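PDB 6FN6: fatty acid synthase 1, isoform A from Drosophila melanogaster, which probably builds long-chain saturated fatty acids from acetyl-CoA and malonyl-CoA with NADPH as a multifunctional enzyme, of which this chain holds the dehydratase, enoylreductase and ketoreductase region. Local coordinates for residues A[300-312]-A[332-344]. Numbering follows the deposited sequence.
Sequences GAVKLKGVELANG and VLTGDVAVVTSNN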
ATOM      1  N   GLY A 300      22.514   9.650 -70.574  1.00 79.18           N
ATOM      2  CA  GLY A 300      22.226  10.183 -69.256  1.00 78.76           C
ATOM      3  C   GLY A 300      20.798  10.674 -69.140  1.00 77.93           C
ATOM      4  O   GLY A 300      20.556  11.832 -68.798  1.00 79.08           O
ATOM      5  N   ALA A 301      19.847   9.787 -69.422  1.00 54.81           N
ATOM      6  CA  ALA A 301      18.434  10.139 -69.345  1.00 52.57           C
ATOM      7  C   ALA A 301      17.934  10.115 -67.904  1.00 49.76           C
ATOM      8  O   ALA A 301      18.163   9.153 -67.172  1.00 45.22           O
ATOM      9  CB  ALA A 301      17.607   9.195 -70.206  1.00 53.69           C
ATOM     10  N   VAL A 302      17.254  11.185 -67.507  1.00 63.76           N
ATOM     11  CA  VAL A 302      16.679  11.285 -66.171  1.00 59.98           C
ATOM     12  C   VAL A 302      15.222  10.823 -66.197  1.00 57.47           C
ATOM     13  O   VAL A 302      14.690  10.366 -65.185  1.00 58.75           O
ATOM     14  CB  VAL A 302      16.801  12.714 -65.602  1.00 59.68           C
ATOM     15  CG1 VAL A 302      16.104  13.719 -66.499  1.00 62.17           C
ATOM     16  CG2 VAL A 302      16.244  12.779 -64.187  1.00 60.86           C
ATOM     17  N   LYS A 303      14.576  10.963 -67.352  1.00 65.87           N
ATOM     18  CA  LYS A 303      13.216  10.466 -67.534  1.00 67.67           C
ATOM     19  C   LYS A 303      13.165   9.429 -68.651  1.00 66.54           C
ATOM     20  O   LYS A 303      13.782   9.601 -69.703  1.00 70.09           O
ATOM     21  CB  LYS A 303      12.252  11.613 -67.858  1.00 71.41           C
ATOM     22  CG  LYS A 303      11.586  12.259 -66.651  1.00 75.25           C
ATOM     23  CD  LYS A 303      12.444  13.352 -66.037  1.00 78.65           C
ATOM     24  CE  LYS A 303      11.726  14.038 -64.882  1.00 81.45           C
ATOM     25  NZ  LYS A 303      12.519  15.162 -64.309  1.00 81.98           N
ATOM     26  N   LEU A 304      12.431   8.347 -68.406  1.00 49.52           N
ATOM     27  CA  LEU A 304      12.286   7.268 -69.378  1.00 50.05           C
ATOM     28  C   LEU A 304      10.831   7.123 -69.828  1.00 53.58           C
ATOM     29  O   LEU A 304       9.954   6.801 -69.026  1.00 54.72           O
ATOM     30  CB  LEU A 304      12.785   5.952 -68.786  1.00 47.99           C
ATOM     31  CG  LEU A 304      13.255   4.911 -69.803  1.00 50.25           C
ATOM     32  CD1 LEU A 304      14.571   5.341 -70.429  1.00 51.76           C
ATOM     33  CD2 LEU A 304      13.387   3.544 -69.152  1.00 50.00           C
ATOM     34  N   LYS A 305      10.584   7.367 -71.112  1.00 57.70           N
ATOM     35  CA  LYS A 305       9.229   7.341 -71.662  1.00 58.97           C
ATOM     36  C   LYS A 305       8.923   6.006 -72.337  1.00 56.99           C
ATOM     37  O   LYS A 305       9.736   5.486 -73.096  1.00 57.24           O
ATOM     38  CB  LYS A 305       9.044   8.484 -72.662  1.00 61.07           C
ATOM     39  CG  LYS A 305       7.599   8.728 -73.075  1.00 63.81           C
ATOM     40  CD  LYS A 305       7.498   9.894 -74.047  1.00 65.61           C
ATOM     41  CE  LYS A 305       6.056  10.316 -74.280  1.00 67.91           C
ATOM     42  NZ  LYS A 305       5.938  11.269 -75.419  1.00 70.26           N
ATOM     43  N   GLY A 306       7.746   5.456 -72.053  1.00 58.44           N
ATOM     44  CA  GLY A 306       7.321   4.208 -72.663  1.00 60.11           C
ATOM     45  C   GLY A 306       5.812   4.056 -72.732  1.00 62.95           C
ATOM     46  O   GLY A 306       5.078   4.776 -72.058  1.00 63.86           O
ATOM     47  N   VAL A 307       5.347   3.125 -73.561  1.00 61.68           N
ATOM     48  CA  VAL A 307       3.918   2.862 -73.693  1.00 63.44           C
ATOM     49  C   VAL A 307       3.664   1.363 -73.817  1.00 62.09           C
ATOM     50  O   VAL A 307       4.567   0.598 -74.155  1.00 57.11           O
ATOM     51  CB  VAL A 307       3.321   3.612 -74.903  1.00 63.73           C
ATOM     52  CG1 VAL A 307       3.500   5.113 -74.744  1.00 62.58           C
ATOM     53  CG2 VAL A 307       3.955   3.133 -76.203  1.00 65.81           C
ATOM     54  N   GLU A 308       2.429   0.951 -73.541  1.00 68.97           N
ATOM     55  CA  GLU A 308       2.027  -0.441 -73.710  1.00 69.01           C
ATOM     56  C   GLU A 308       0.767  -0.545 -74.559  1.00 71.68           C
ATOM     57  O   GLU A 308      -0.288  -0.028 -74.192  1.00 76.44           O
ATOM     58  CB  GLU A 308       1.797  -1.114 -72.354  1.00 69.89           C
ATOM     59  CG  GLU A 308       0.981  -2.404 -72.437  1.00 74.23           C
ATOM     60  CD  GLU A 308       0.960  -3.176 -71.131  1.00 77.33           C
ATOM     61  OE1 GLU A 308       1.104  -2.550 -70.060  1.00 76.95           O
ATOM     62  OE2 GLU A 308       0.796  -4.415 -71.174  1.00 80.55           O
ATOM     63  N   LEU A 309       0.891  -1.217 -75.698  1.00 50.97           N
ATOM     64  CA  LEU A 309      -0.241  -1.460 -76.582  1.00 56.34           C
ATOM     65  C   LEU A 309      -1.131  -2.554 -75.993  1.00 62.56           C
ATOM     66  O   LEU A 309      -0.664  -3.656 -75.706  1.00 61.72           O
ATOM     67  CB  LEU A 309       0.252  -1.844 -77.976  1.00 57.89           C
ATOM     68  CG  LEU A 309       1.209  -0.828 -78.609  1.00 59.35           C
ATOM     69  CD1 LEU A 309       1.774  -1.357 -79.916  1.00 63.99           C
ATOM     70  CD2 LEU A 309       0.522   0.516 -78.828  1.00 59.99           C
ATOM     71  N   ALA A 310      -2.412  -2.240 -75.815  1.00 84.55           N
ATOM     72  CA  ALA A 310      -3.340  -3.129 -75.118  1.00 88.55           C
ATOM     73  C   ALA A 310      -4.610  -3.417 -75.920  1.00 94.21           C
ATOM     74  O   ALA A 310      -5.711  -3.383 -75.373  1.00 93.58           O
ATOM     75  CB  ALA A 310      -3.707  -2.532 -73.765  1.00 89.20           C
ATOM     76  N   ASN A 311      -4.462  -3.703 -77.210  1.00117.09           N
ATOM     77  CA  ASN A 311      -5.618  -4.006 -78.050  1.00123.85           C
ATOM     78  C   ASN A 311      -5.979  -5.487 -77.995  1.00122.72           C
ATOM     79  O   ASN A 311      -5.170  -6.346 -78.344  1.00121.95           O
ATOM     80  CB  ASN A 311      -5.344  -3.607 -79.502  1.00130.24           C
ATOM     81  CG  ASN A 311      -5.346  -2.107 -79.706  1.00132.63           C
ATOM     82  OD1 ASN A 311      -5.911  -1.361 -78.906  1.00130.91           O
ATOM     83  ND2 ASN A 311      -4.717  -1.657 -80.786  1.00132.73           N
ATOM     84  N   GLY A 312      -7.200  -5.782 -77.554  1.00 97.77           N
ATOM     85  CA  GLY A 312      -7.667  -7.155 -77.466  1.00 96.90           C
ATOM     86  C   GLY A 312      -7.098  -7.904 -76.279  1.00 97.53           C
ATOM     87  O   GLY A 312      -6.837  -9.105 -76.355  1.00102.05           O
ATOM     88  N   VAL A 332      17.534   8.124 -59.198  1.00101.14           N
ATOM     89  CA  VAL A 332      17.502   9.356 -59.989  1.00 99.96           C
ATOM     90  C   VAL A 332      16.957   9.076 -61.392  1.00 94.05           C
ATOM     91  O   VAL A 332      17.568   9.421 -62.403  1.00 94.79           O
ATOM     92  CB  VAL A 332      18.902  10.033 -60.034  1.00100.47           C
ATOM     93  CG1 VAL A 332      19.941   9.166 -60.765  1.00101.79           C
ATOM     94  CG2 VAL A 332      18.810  11.429 -60.654  1.00102.21           C
ATOM     95  N   LEU A 333      15.781   8.459 -61.438  1.00 56.16           N
ATOM     96  CA  LEU A 333      15.128   8.158 -62.703  1.00 53.60           C
ATOM     97  C   LEU A 333      13.628   8.005 -62.495  1.00 58.19           C
ATOM     98  O   LEU A 333      13.185   7.243 -61.635  1.00 58.11           O
ATOM     99  CB  LEU A 333      15.709   6.875 -63.306  1.00 50.75           C
ATOM    100  CG  LEU A 333      15.249   6.484 -64.713  1.00 53.12           C
ATOM    101  CD1 LEU A 333      15.915   7.352 -65.765  1.00 55.62           C
ATOM    102  CD2 LEU A 333      15.525   5.012 -64.973  1.00 54.63           C
ATOM    103  N   THR A 334      12.851   8.732 -63.291  1.00 61.95           N
ATOM    104  CA  THR A 334      11.397   8.654 -63.229  1.00 63.27           C
ATOM    105  C   THR A 334      10.855   8.255 -64.596  1.00 55.95           C
ATOM    106  O   THR A 334      11.493   8.506 -65.618  1.00 57.31           O
ATOM    107  CB  THR A 334      10.773   9.989 -62.786  1.00 68.69           C
ATOM    108  OG1 THR A 334      11.299  11.057 -63.581  1.00 68.94           O
ATOM    109  CG2 THR A 334      11.074  10.253 -61.320  1.00 69.34           C
ATOM    110  N   GLY A 335       9.682   7.633 -64.610  1.00 57.94           N
ATOM    111  CA  GLY A 335       9.132   7.080 -65.833  1.00 52.08           C
ATOM    112  C   GLY A 335       7.828   7.706 -66.280  1.00 47.72           C
ATOM    113  O   GLY A 335       6.991   8.083 -65.461  1.00 47.26           O
ATOM    114  N   ASP A 336       7.670   7.829 -67.595  1.00 65.02           N
ATOM    115  CA  ASP A 336       6.411   8.255 -68.189  1.00 68.86           C
ATOM    116  C   ASP A 336       5.815   7.092 -68.964  1.00 65.62           C
ATOM    117  O   ASP A 336       6.040   6.957 -70.166  1.00 66.86           O
ATOM    118  CB  ASP A 336       6.616   9.456 -69.110  1.00 77.37           C
ATOM    119  CG  ASP A 336       5.350   9.851 -69.843  1.00 82.30           C
ATOM    120  OD1 ASP A 336       4.248   9.596 -69.309  1.00 82.56           O
ATOM    121  OD2 ASP A 336       5.453  10.424 -70.949  1.00 83.07           O
ATOM    122  N   VAL A 337       5.060   6.249 -68.270  1.00 54.14           N
ATOM    123  CA  VAL A 337       4.479   5.062 -68.880  1.00 49.71           C
ATOM    124  C   VAL A 337       2.991   5.283 -69.096  1.00 50.50           C
ATOM    125  O   VAL A 337       2.301   5.819 -68.230  1.00 51.98           O
ATOM    126  CB  VAL A 337       4.735   3.811 -68.020  1.00 46.75           C
ATOM    127  CG1 VAL A 337       4.129   2.575 -68.674  1.00 46.19           C
ATOM    128  CG2 VAL A 337       6.223   3.620 -67.788  1.00 42.49           C
ATOM    129  N   ALA A 338       2.505   4.877 -70.263  1.00 66.89           N
ATOM    130  CA  ALA A 338       1.096   5.019 -70.601  1.00 69.78           C
ATOM    131  C   ALA A 338       0.567   3.727 -71.208  1.00 74.30           C
ATOM    132  O   ALA A 338       1.335   2.918 -71.729  1.00 73.58           O
ATOM    133  CB  ALA A 338       0.892   6.180 -71.561  1.00 70.35           C
ATOM    134  N   VAL A 339      -0.744   3.534 -71.129  1.00 76.64           N
ATOM    135  CA  VAL A 339      -1.382   2.397 -71.774  1.00 76.26           C
ATOM    136  C   VAL A 339      -2.222   2.916 -72.930  1.00 81.07           C
ATOM    137  O   VAL A 339      -3.135   3.719 -72.741  1.00 82.94           O
ATOM    138  CB  VAL A 339      -2.237   1.586 -70.784  1.00 77.89           C
ATOM    139  CG1 VAL A 339      -2.854   0.374 -71.475  1.00 78.19           C
ATOM    140  CG2 VAL A 339      -1.401   1.153 -69.590  1.00 75.11           C
ATOM    141  N   VAL A 340      -1.903   2.446 -74.130  1.00 77.82           N
ATOM    142  CA  VAL A 340      -2.591   2.879 -75.336  1.00 83.21           C
ATOM    143  C   VAL A 340      -3.691   1.884 -75.672  1.00 88.75           C
ATOM    144  O   VAL A 340      -3.468   0.674 -75.664  1.00 88.89           O
ATOM    145  CB  VAL A 340      -1.617   3.037 -76.513  1.00 80.65           C
ATOM    146  CG1 VAL A 340      -2.313   3.707 -77.686  1.00 81.56           C
ATOM    147  CG2 VAL A 340      -0.389   3.831 -76.091  1.00 78.77           C
ATOM    148  N   THR A 341      -4.878   2.401 -75.968  1.00 80.83           N
ATOM    149  CA  THR A 341      -6.023   1.555 -76.279  1.00 85.37           C
ATOM    150  C   THR A 341      -6.711   2.036 -77.549  1.00 87.54           C
ATOM    151  O   THR A 341      -6.959   3.229 -77.723  1.00 86.10           O
ATOM    152  CB  THR A 341      -7.043   1.532 -75.122  1.00 90.09           C
ATOM    153  OG1 THR A 341      -8.144   0.684 -75.472  1.00 94.12           O
ATOM    154  CG2 THR A 341      -7.561   2.937 -74.817  1.00 92.06           C
ATOM    155  N   SER A 342      -7.006   1.093 -78.437  1.00125.42           N
ATOM    156  CA  SER A 342      -7.694   1.398 -79.681  1.00126.41           C
ATOM    157  C   SER A 342      -9.179   1.070 -79.575  1.00126.68           C
ATOM    158  O   SER A 342      -9.966   1.446 -80.444  1.00127.76           O
ATOM    159  CB  SER A 342      -7.066   0.617 -80.839  1.00124.46           C
ATOM    160  OG  SER A 342      -7.673   0.953 -82.073  1.00126.17           O
ATOM    161  N   ASN A 343      -9.558   0.368 -78.512  1.00100.13           N
ATOM    162  CA  ASN A 343     -10.931  -0.099 -78.371  1.00104.97           C
ATOM    163  C   ASN A 343     -11.751   0.860 -77.507  1.00106.83           C
ATOM    164  O   ASN A 343     -12.833   0.508 -77.033  1.00103.62           O
ATOM    165  CB  ASN A 343     -10.956  -1.506 -77.769  1.00109.21           C
ATOM    166  CG  ASN A 343     -10.163  -2.506 -78.592  1.00114.69           C
ATOM    167  OD1 ASN A 343      -9.355  -3.266 -78.056  1.00115.60           O
ATOM    168  ND2 ASN A 343     -10.383  -2.504 -79.903  1.00117.22           N
ATOM    169  N   ASN A 344     -11.226   2.067 -77.310  1.00130.66           N
ATOM    170  CA  ASN A 344     -11.942   3.140 -76.620  1.00138.44           C
ATOM    171  C   ASN A 344     -12.667   2.667 -75.357  1.00136.94           C
ATOM    172  O   ASN A 344     -13.825   3.019 -75.127  1.00139.82           O
ATOM    173  CB  ASN A 344     -12.932   3.800 -77.580  1.00144.85           C
ATOM    174  CG  ASN A 344     -12.244   4.410 -78.789  1.00146.51           C
ATOM    175  OD1 ASN A 344     -12.561   4.080 -79.931  1.00149.03           O
ATOM    176  ND2 ASN A 344     -11.284   5.296 -78.538  1.00145.59           N
TER
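Lys-305 lies alongside Asp-336 on neighbouring parallel strands, both side chains rising from the same face of the sheet. With CG anti to the backbone N (chi1 -168°), the lysine skirts the carboxylate: CB stays near the Asp-336 carbonyl, and Lys-305 CG passes 3.5 Å from Asp-336 OD2. CD follows at slightly longer range, and Lys-305 CE returns to 3.4 Å from Asp-336 OD2. Lys-305 NZ runs on past it, 4.6 Å from Asp-336 OD2 and too far for a salt bridge, to a salt bridge with Glu-371 and a hydrogen bond to the carbonyl of Gln-372, while Asp-336 pairs with Arg-359.

The strands that carry them, 303-309 and 334-341, are inclined by 13° and exchange backbone hydrogen bonds in which Leu-304, Gly-306 and Glu-308 each give an N-H and accept one. Helix 320-329 links the two in a beta-alpha-beta crossover. The strand order 359-362, 334-341, 303-309, 374-380, 402-409, then the antiparallel pair 438-445 and 426-433, is consistent with the methyltransferase-like fold of the pseudo-methyltransferase domain in animal fatty acid synthases.

On the lysine face, Val-307 CB meets Val-340 CG2 at 3.9 Å. Leu-309 comes up beside the same valine, its CD2 4.0 Å from Val-340 CB. Across the sheet, Ala-310 CB touches Val-339 CG1 at 3.8 Å, and Val-339 also packs on helices 320-329 and 346-353. Glu-308 extends from that second face to Arg-313 and the N-H of Val-319. Beyond Ala-310 the pairing passes to a side chain: Asn-311 OD1 accepts Ser-342 N at 2.7 Å, in the carbonyl plane, although both residues are poorly ordered.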